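Local coordinates for beta-galactosidase (Bacteroides thetaiotaomicron, PDB 5MUJ), which binds the chain B oligosaccharide of the plant pectin rhamnogalacturonan II and probably acts on it as an arabinofuranosidase, at residues A[350-353]-A[354-358]; A[196-199]-A[200-203]; A[65-69]-A[70-74]. One frame throughout, in Å; residues are numbered along the deposited sequence.

Contact 1 of 3, residues A[350-353]-A[354-358]; sequences AVNN and AEQRG. With RAM (alpha-L-rhamnopyranose), chain B.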
# COMPACT_ATOMS: atom_id res chain seq x y z
N ALA A 350 4.53 11.13 1.94
CA ALA A 350 5.40 12.09 2.59
C ALA A 350 4.62 12.76 3.69
O ALA A 350 3.51 13.25 3.43
CB ALA A 350 5.84 13.13 1.54
N VAL A 351 5.17 12.72 4.92
CA VAL A 351 4.64 13.42 6.06
C VAL A 351 5.73 14.28 6.70
O VAL A 351 6.85 13.81 6.91
CB VAL A 351 4.10 12.41 7.10
CG1 VAL A 351 3.46 13.12 8.31
CG2 VAL A 351 3.12 11.48 6.40
N ASN A 352 5.39 15.52 7.06
CA ASN A 352 6.33 16.44 7.68
C ASN A 352 6.01 16.62 9.16
O ASN A 352 5.11 15.95 9.68
CB ASN A 352 6.34 17.79 6.92
CG ASN A 352 5.00 18.51 6.92
OD1 ASN A 352 4.11 18.28 7.77
ND2 ASN A 352 4.85 19.42 5.97
N ASN A 353 6.75 17.49 9.84
CA ASN A 353 6.60 17.68 11.29
C ASN A 353 5.28 18.35 11.65
O ASN A 353 4.79 18.15 12.77
CB ASN A 353 7.76 18.46 11.92
CG ASN A 353 9.06 17.69 11.93
OD1 ASN A 353 9.08 16.46 11.96
ND2 ASN A 353 10.18 18.42 11.89
N ALA A 354 4.71 19.14 10.72
CA ALA A 354 3.32 19.62 10.89
C ALA A 354 2.25 18.53 10.66
O ALA A 354 1.05 18.79 10.83
CB ALA A 354 3.05 20.79 9.97
N GLU A 355 2.69 17.35 10.23
CA GLU A 355 1.84 16.20 9.95
C GLU A 355 0.93 16.40 8.75
O GLU A 355 -0.08 15.71 8.61
CB GLU A 355 1.08 15.74 11.20
CG GLU A 355 2.01 15.22 12.29
CD GLU A 355 1.28 14.96 13.58
OE1 GLU A 355 1.02 13.78 13.92
OE2 GLU A 355 0.95 15.95 14.27
N GLN A 356 1.35 17.28 7.84
CA GLN A 356 0.74 17.34 6.53
C GLN A 356 1.13 16.07 5.79
O GLN A 356 2.25 15.57 5.95
CB GLN A 356 1.21 18.60 5.79
CG GLN A 356 0.93 19.89 6.52
CD GLN A 356 1.50 21.11 5.79
OE1 GLN A 356 2.66 21.13 5.40
NE2 GLN A 356 0.69 22.12 5.65
N ARG A 357 0.21 15.54 5.01
CA ARG A 357 0.37 14.23 4.42
C ARG A 357 -0.06 14.22 2.95
O ARG A 357 -1.21 14.51 2.62
CB ARG A 357 -0.45 13.21 5.22
CG ARG A 357 -0.35 11.79 4.70
CD ARG A 357 -0.99 10.76 5.66
NE ARG A 357 -0.37 10.67 6.98
CZ ARG A 357 0.25 9.59 7.49
NH1 ARG A 357 0.36 8.47 6.81
NH2 ARG A 357 0.82 9.67 8.69
N GLY A 358 0.84 13.76 2.10
CA GLY A 358 0.58 13.63 0.67
C GLY A 358 1.44 12.57 0.05
O GLY A 358 2.17 11.85 0.77
C1 RAM B . 0.21 4.36 11.37
C2 RAM B . -0.39 4.37 9.98
C3 RAM B . 0.01 5.67 9.29
C4 RAM B . 1.54 5.73 9.28
C5 RAM B . 2.23 5.58 10.64
C6 RAM B . 3.70 5.24 10.51
O2 RAM B . 0.11 3.20 9.27
O3 RAM B . -0.52 5.76 7.97
O4 RAM B . 1.92 7.01 8.80
O5 RAM B . 1.61 4.64 11.56
O HOH W 1 2.52 18.32 13.93
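Ala-350 N donates to Gly-358 O over 2.7 Å, and Gly-358 N returns a bond of 3.0 Å to Ala-350 O; together they close the hydrogen-bonded pair at the base of a hairpin tip. Next to it, Val-351 and Arg-357 form a non-hydrogen-bonded pair with side chains on one face of the sheet. Val-351 CG2 lies over the centre of one face of the Arg-357 guanidinium, 3.6 Å from CZ. The guanidinium edge meets the rhamnose: NH1 and NH2 both donate to O4, each at 2.9 Å, with that oxygen in the guanidinium plane. A salt bridge from NH1 to Asp-61 gives the charge a second partner, and His-333, Lys-334 and Tyr-158 also bond to the same sugar.

This hairpin belongs to the blade that closes a five-bladed beta-propeller, where strand 45-51 from the start of the chain completes a sheet otherwise built from its end. A type I turn runs from Asn-352 to Glu-355, held by Glu-355 N on Asn-352 O at 2.8 Å. Glu-355 has a positive phi of 68°, a combination familiar from hairpins with a G1-type bulge.

A chi1 of 62° places the Asn-352 amide between its own backbone N and carbonyl carbon, turned in against the far end of the turn. There OD1 accepts from Gln-356 N at 2.9 Å, the donor standing above the carbonyl plane, while ND2 gives a straighter bond to a lone pair of Gln-356 OE1 at 2.8 Å. The two amide planes are only 25° apart, with OE1 lying in the plane of the Asn-352 amide; Gln-356 NE2 turns instead to the carbonyl of Pro-375. A water donates to both Asn-353 O and Glu-355 OE2, bridging the turn.

Contact 2 of 3, residues A[196-199]-A[200-203]; sequences DAQW and WEKL. With 8PK (4-O-[(1R)-1-hydroxyethyl]-2-O-methyl-alpha-L-fucopyranose), chain C.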
# COMPACT_ATOMS: atom_id res chain seq x y z
N ASP A 196 -11.13 -18.45 12.08
CA ASP A 196 -9.77 -18.80 11.62
C ASP A 196 -8.77 -17.63 11.64
O ASP A 196 -7.66 -17.78 11.13
CB ASP A 196 -9.84 -19.40 10.20
CG ASP A 196 -10.40 -18.43 9.18
OD1 ASP A 196 -11.60 -18.10 9.29
OD2 ASP A 196 -9.64 -18.01 8.28
N ALA A 197 -9.13 -16.51 12.26
CA ALA A 197 -8.18 -15.40 12.46
C ALA A 197 -7.02 -15.82 13.35
O ALA A 197 -7.20 -16.55 14.33
CB ALA A 197 -8.87 -14.20 13.08
N GLN A 198 -5.83 -15.36 12.99
CA GLN A 198 -4.58 -15.72 13.66
C GLN A 198 -4.08 -14.60 14.60
O GLN A 198 -4.57 -13.45 14.54
CB GLN A 198 -3.54 -16.05 12.61
CG GLN A 198 -3.90 -17.26 11.76
CD GLN A 198 -3.07 -17.35 10.51
OE1 GLN A 198 -2.80 -16.32 9.87
NE2 GLN A 198 -2.66 -18.55 10.13
N TRP A 199 -3.14 -14.94 15.49
CA TRP A 199 -2.67 -13.98 16.50
C TRP A 199 -2.22 -12.63 15.94
O TRP A 199 -2.50 -11.60 16.52
CB TRP A 199 -1.54 -14.59 17.37
CG TRP A 199 -0.22 -14.94 16.65
CD1 TRP A 199 0.12 -16.15 16.09
CD2 TRP A 199 0.90 -14.06 16.37
NE1 TRP A 199 1.38 -16.10 15.58
CE2 TRP A 199 1.87 -14.82 15.72
CE3 TRP A 199 1.19 -12.73 16.70
CZ2 TRP A 199 3.10 -14.27 15.30
CZ3 TRP A 199 2.38 -12.20 16.30
CH2 TRP A 199 3.33 -12.97 15.62
N TRP A 200 -1.52 -12.67 14.83
CA TRP A 200 -0.89 -11.47 14.23
C TRP A 200 -1.83 -10.44 13.63
O TRP A 200 -1.39 -9.33 13.27
CB TRP A 200 0.11 -11.97 13.21
CG TRP A 200 -0.52 -12.49 11.98
CD1 TRP A 200 -0.98 -13.74 11.77
CD2 TRP A 200 -0.78 -11.77 10.76
NE1 TRP A 200 -1.53 -13.86 10.54
CE2 TRP A 200 -1.42 -12.66 9.88
CE3 TRP A 200 -0.57 -10.45 10.35
CZ2 TRP A 200 -1.83 -12.28 8.59
CZ3 TRP A 200 -0.96 -10.08 9.06
CH2 TRP A 200 -1.59 -10.99 8.21
N GLU A 201 -3.11 -10.79 13.51
CA GLU A 201 -4.13 -9.93 12.88
C GLU A 201 -5.32 -9.70 13.82
O GLU A 201 -6.34 -9.27 13.38
CB GLU A 201 -4.58 -10.57 11.56
CG GLU A 201 -5.35 -11.87 11.77
CD GLU A 201 -5.83 -12.55 10.52
OE1 GLU A 201 -6.24 -11.84 9.57
OE2 GLU A 201 -5.86 -13.82 10.52
N LYS A 202 -5.22 -10.04 15.12
CA LYS A 202 -6.40 -9.91 16.04
C LYS A 202 -6.85 -8.50 16.38
O LYS A 202 -8.00 -8.34 16.71
CB LYS A 202 -6.21 -10.66 17.38
CG LYS A 202 -6.07 -12.14 17.25
CD LYS A 202 -7.34 -12.86 16.87
CE LYS A 202 -7.09 -14.36 16.83
NZ LYS A 202 -7.14 -14.96 18.20
N LEU A 203 -5.96 -7.51 16.26
CA LEU A 203 -6.29 -6.14 16.66
C LEU A 203 -7.07 -5.37 15.56
O LEU A 203 -8.07 -4.70 15.82
CB LEU A 203 -5.03 -5.38 17.07
CG LEU A 203 -4.32 -6.01 18.28
CD1 LEU A 203 -2.98 -5.35 18.61
CD2 LEU A 203 -5.23 -6.00 19.51
O9 8PK C . -7.05 -0.53 18.81
C8 8PK C . -6.46 -0.97 17.59
C10 8PK C . -7.54 -1.29 16.58
O4 8PK C . -5.57 0.04 17.09
C4 8PK C . -4.57 0.43 18.04
C5 8PK C . -4.19 1.88 17.77
C6 8PK C . -5.40 2.81 17.83
O5 8PK C . -3.54 1.98 16.48
C3 8PK C . -3.35 -0.47 17.97
O3 8PK C . -3.66 -1.85 18.22
C2 8PK C . -2.74 -0.35 16.60
O2 8PK C . -1.57 -1.18 16.56
C7 8PK C . -1.70 -2.35 15.73
C1 8PK C . -2.41 1.11 16.29
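The linker that carries the chain from strand 183-184 to strand 204-212, and so from one propeller blade to the next, contains a tight 3-10 turn at Trp-199 and Trp-200, where Gln-198 and Glu-201 grip each other. Gln-198 N donates to Glu-201 OE2 at 2.9 Å, an almost straight bond that meets the oxygen on its anti side. In return Glu-201 N reaches Gln-198 O at 3.2 Å, from above the carbonyl plane. The carboxylate thus takes the N-H at the start of the turn, while the main-chain N of Glu-201 bonds back to the carbonyl of the same residue. With chi1 at 67°, Glu-201 CG sits between its backbone N and carbonyl carbon, and the extended chain beyond it runs back to the start of the turn. Arg-255 forms a salt bridge with the same OE2, while OE1 bonds to the hydroxyl of Tyr-226, fixing both carboxylate oxygens.

A second link spans the turn at the Trp-200 indole. Its NE1 donates to Gln-198 OE1 at 2.8 Å, with the oxygen in the ring plane but the donor above the amide plane. Asn-259 also bonds to that oxygen, and Gln-198 NE2 is taken by the carbonyl of Tyr-256, so both ends of the amide are held.

Within the propeller, the two consecutive tryptophans of this interblade connection meet edge-to-face. The edge of Trp-200 faces Trp-199, their five-membered rings being 5.9 Å apart between centroids with planes at 84°. Trp-200 CB makes a CH-pi contact over the Trp-199 six-membered ring, 3.8 Å from its centroid. Lys-202 folds its aliphatic chain back along the turn, CG lying 3.4 Å from Gln-198 O. Leu-203, immediately beyond, brings its carbonyl O within 3.5 Å of C10 of the bound fucose derivative.

Contact 3 of 3, residues A[65-69]-A[70-74]; sequences VFRQG and DKWLM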
# COMPACT_ATOMS: atom_id res chain seq x y z
N VAL A 65 -0.48 2.64 -8.56
CA VAL A 65 -0.31 3.19 -9.94
C VAL A 65 -0.43 2.08 -10.96
O VAL A 65 0.17 1.02 -10.84
CB VAL A 65 1.01 3.96 -10.16
CG1 VAL A 65 1.17 4.40 -11.64
CG2 VAL A 65 1.10 5.17 -9.25
N PHE A 66 -1.20 2.37 -12.00
CA PHE A 66 -1.39 1.44 -13.09
C PHE A 66 -1.64 2.15 -14.43
O PHE A 66 -1.79 3.35 -14.47
CB PHE A 66 -2.50 0.45 -12.75
CG PHE A 66 -3.80 1.10 -12.35
CD1 PHE A 66 -3.95 1.59 -11.05
CD2 PHE A 66 -4.89 1.17 -13.22
CE1 PHE A 66 -5.12 2.20 -10.66
CE2 PHE A 66 -6.07 1.75 -12.82
CZ PHE A 66 -6.19 2.24 -11.53
N ARG A 67 -1.66 1.38 -15.49
CA ARG A 67 -1.74 1.93 -16.87
C ARG A 67 -2.92 1.30 -17.61
O ARG A 67 -3.15 0.11 -17.51
CB ARG A 67 -0.40 1.64 -17.55
CG ARG A 67 -0.31 1.51 -19.05
CD ARG A 67 -0.14 2.85 -19.76
NE ARG A 67 1.09 2.90 -20.57
CZ ARG A 67 1.37 2.15 -21.64
NH1 ARG A 67 0.51 1.24 -22.11
NH2 ARG A 67 2.54 2.30 -22.26
N GLN A 68 -3.68 2.12 -18.34
CA GLN A 68 -4.68 1.61 -19.30
C GLN A 68 -4.57 2.46 -20.55
O GLN A 68 -4.71 3.67 -20.46
CB GLN A 68 -6.11 1.72 -18.77
CG GLN A 68 -7.14 1.22 -19.77
CD GLN A 68 -8.50 1.04 -19.14
OE1 GLN A 68 -9.34 1.92 -19.21
NE2 GLN A 68 -8.72 -0.11 -18.52
N GLY A 69 -4.36 1.80 -21.68
CA GLY A 69 -4.03 2.49 -22.92
C GLY A 69 -2.64 3.03 -22.75
O GLY A 69 -1.72 2.27 -22.42
N ASP A 70 -2.47 4.33 -22.95
CA ASP A 70 -1.22 5.02 -22.59
C ASP A 70 -1.41 6.01 -21.45
O ASP A 70 -0.50 6.80 -21.17
CB ASP A 70 -0.61 5.71 -23.81
CG ASP A 70 -0.34 4.75 -24.96
OD1 ASP A 70 0.14 3.63 -24.69
OD2 ASP A 70 -0.62 5.13 -26.12
N LYS A 71 -2.56 5.95 -20.77
CA LYS A 71 -2.82 6.79 -19.60
C LYS A 71 -2.40 6.10 -18.32
O LYS A 71 -2.73 4.93 -18.10
CB LYS A 71 -4.31 7.07 -19.46
CG LYS A 71 -4.66 8.17 -18.46
CD LYS A 71 -4.43 9.57 -19.01
CE LYS A 71 -5.50 9.99 -20.01
NZ LYS A 71 -5.28 11.38 -20.51
N TRP A 72 -1.73 6.86 -17.46
CA TRP A 72 -1.37 6.40 -16.13
C TRP A 72 -2.47 6.81 -15.12
O TRP A 72 -2.97 7.93 -15.13
CB TRP A 72 -0.04 6.97 -15.68
CG TRP A 72 1.11 6.51 -16.56
CD1 TRP A 72 1.71 7.19 -17.60
CD2 TRP A 72 1.76 5.25 -16.48
NE1 TRP A 72 2.69 6.42 -18.16
CE2 TRP A 72 2.76 5.23 -17.47
CE3 TRP A 72 1.62 4.13 -15.65
CZ2 TRP A 72 3.60 4.12 -17.67
CZ3 TRP A 72 2.46 3.04 -15.84
CH2 TRP A 72 3.44 3.04 -16.81
N LEU A 73 -2.83 5.87 -14.25
CA LEU A 73 -3.86 6.08 -13.25
C LEU A 73 -3.29 5.82 -11.85
O LEU A 73 -2.35 5.05 -11.73
CB LEU A 73 -5.01 5.14 -13.56
CG LEU A 73 -5.65 5.36 -14.94
CD1 LEU A 73 -6.53 4.19 -15.28
CD2 LEU A 73 -6.42 6.66 -14.94
N MSE A 74 -3.73 6.61 -10.86
CA MSE A 74 -3.34 6.38 -9.46
C MSE A 74 -4.57 6.43 -8.60
O MSE A 74 -5.24 7.45 -8.53
CB MSE A 74 -2.35 7.46 -8.99
CG MSE A 74 -1.88 7.15 -7.56
SE MSE A 74 -1.17 8.77 -6.75
CE MSE A 74 0.29 9.10 -8.02
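A chi1 of 53° places the Phe-66 ring between its backbone N and carbonyl carbon and tips it over the neighbouring strand, while Leu-73, with CG turned opposite its carbonyl carbon (chi1 -61°), presents CB to the ring face. Leu-73 CB lies 3.8 Å from the centroid of the Phe-66 ring, offset toward the rim, in a CH-pi contact. The leucine CD1 comes to 3.5 Å from Phe-66 CE2, so two points of the branched side chain press on the phenyl group.

The backbones beneath are joined directly. Phe-66 N donates to Leu-73 O at 2.9 Å and Leu-73 N to Phe-66 O at 2.7 Å; farther out, Gln-68 and Lys-71 form a second hydrogen-bonded pair. This is a two-residue beta hairpin, the innermost of its propeller blade, and its loop is a type II' turn from Gln-68 to Lys-71. Gly-69 occupies the first corner with a positive phi of 70°, a conformation that glycine tolerates readily.

The opposite face carries Val-65, Arg-67, Trp-72 and selenomethionine Met-74. Arg-67 CB packs over one face of the Trp-72 indole, 4.0 Å from the centroid of the six-membered ring. Val-65 CG1 touches Trp-72 CE3 at 4.0 Å, and its other methyl CG2 reaches Met-74 CG at the same distance. This face lies against the closing blade: Val-65 and Trp-72 both touch Ile-338, and an edge-to-face contact joins Trp-72 to His-340.

At the tip, Arg-67 and Asp-70 lie side by side, pointing the same way. Asp-70 OD1 stands over one face of the guanidinium, 3.5 Å from Arg-67 NH1, in a salt bridge of charge alone. On the other face of the hairpin, Leu-73 meets Ser-177, in the loop between strands 166-172 and 183-184 of the next blade.

Along the chain the order is contact 3, contact 2, contact 1, and none touches another. Contacts 1 and 3 are hairpins of adjoining blades, their centres about 26 Å apart: strand 331-340, next to 343-351, packs against strand 59-68. That inner strand also supplies Asp-61, the salt-bridge partner of Arg-357. Contact 2 lies in an interblade linker, with its centre about 31 Å from that of contact 1 and about 35 Å from that of contact 3, on the opposite side of the chain's centre from contact 3. Contacts 1 and 2 thus reach the bound glycan from well-separated parts of the propeller, consistent with a pocket built by several blades for a branched oligosaccharide.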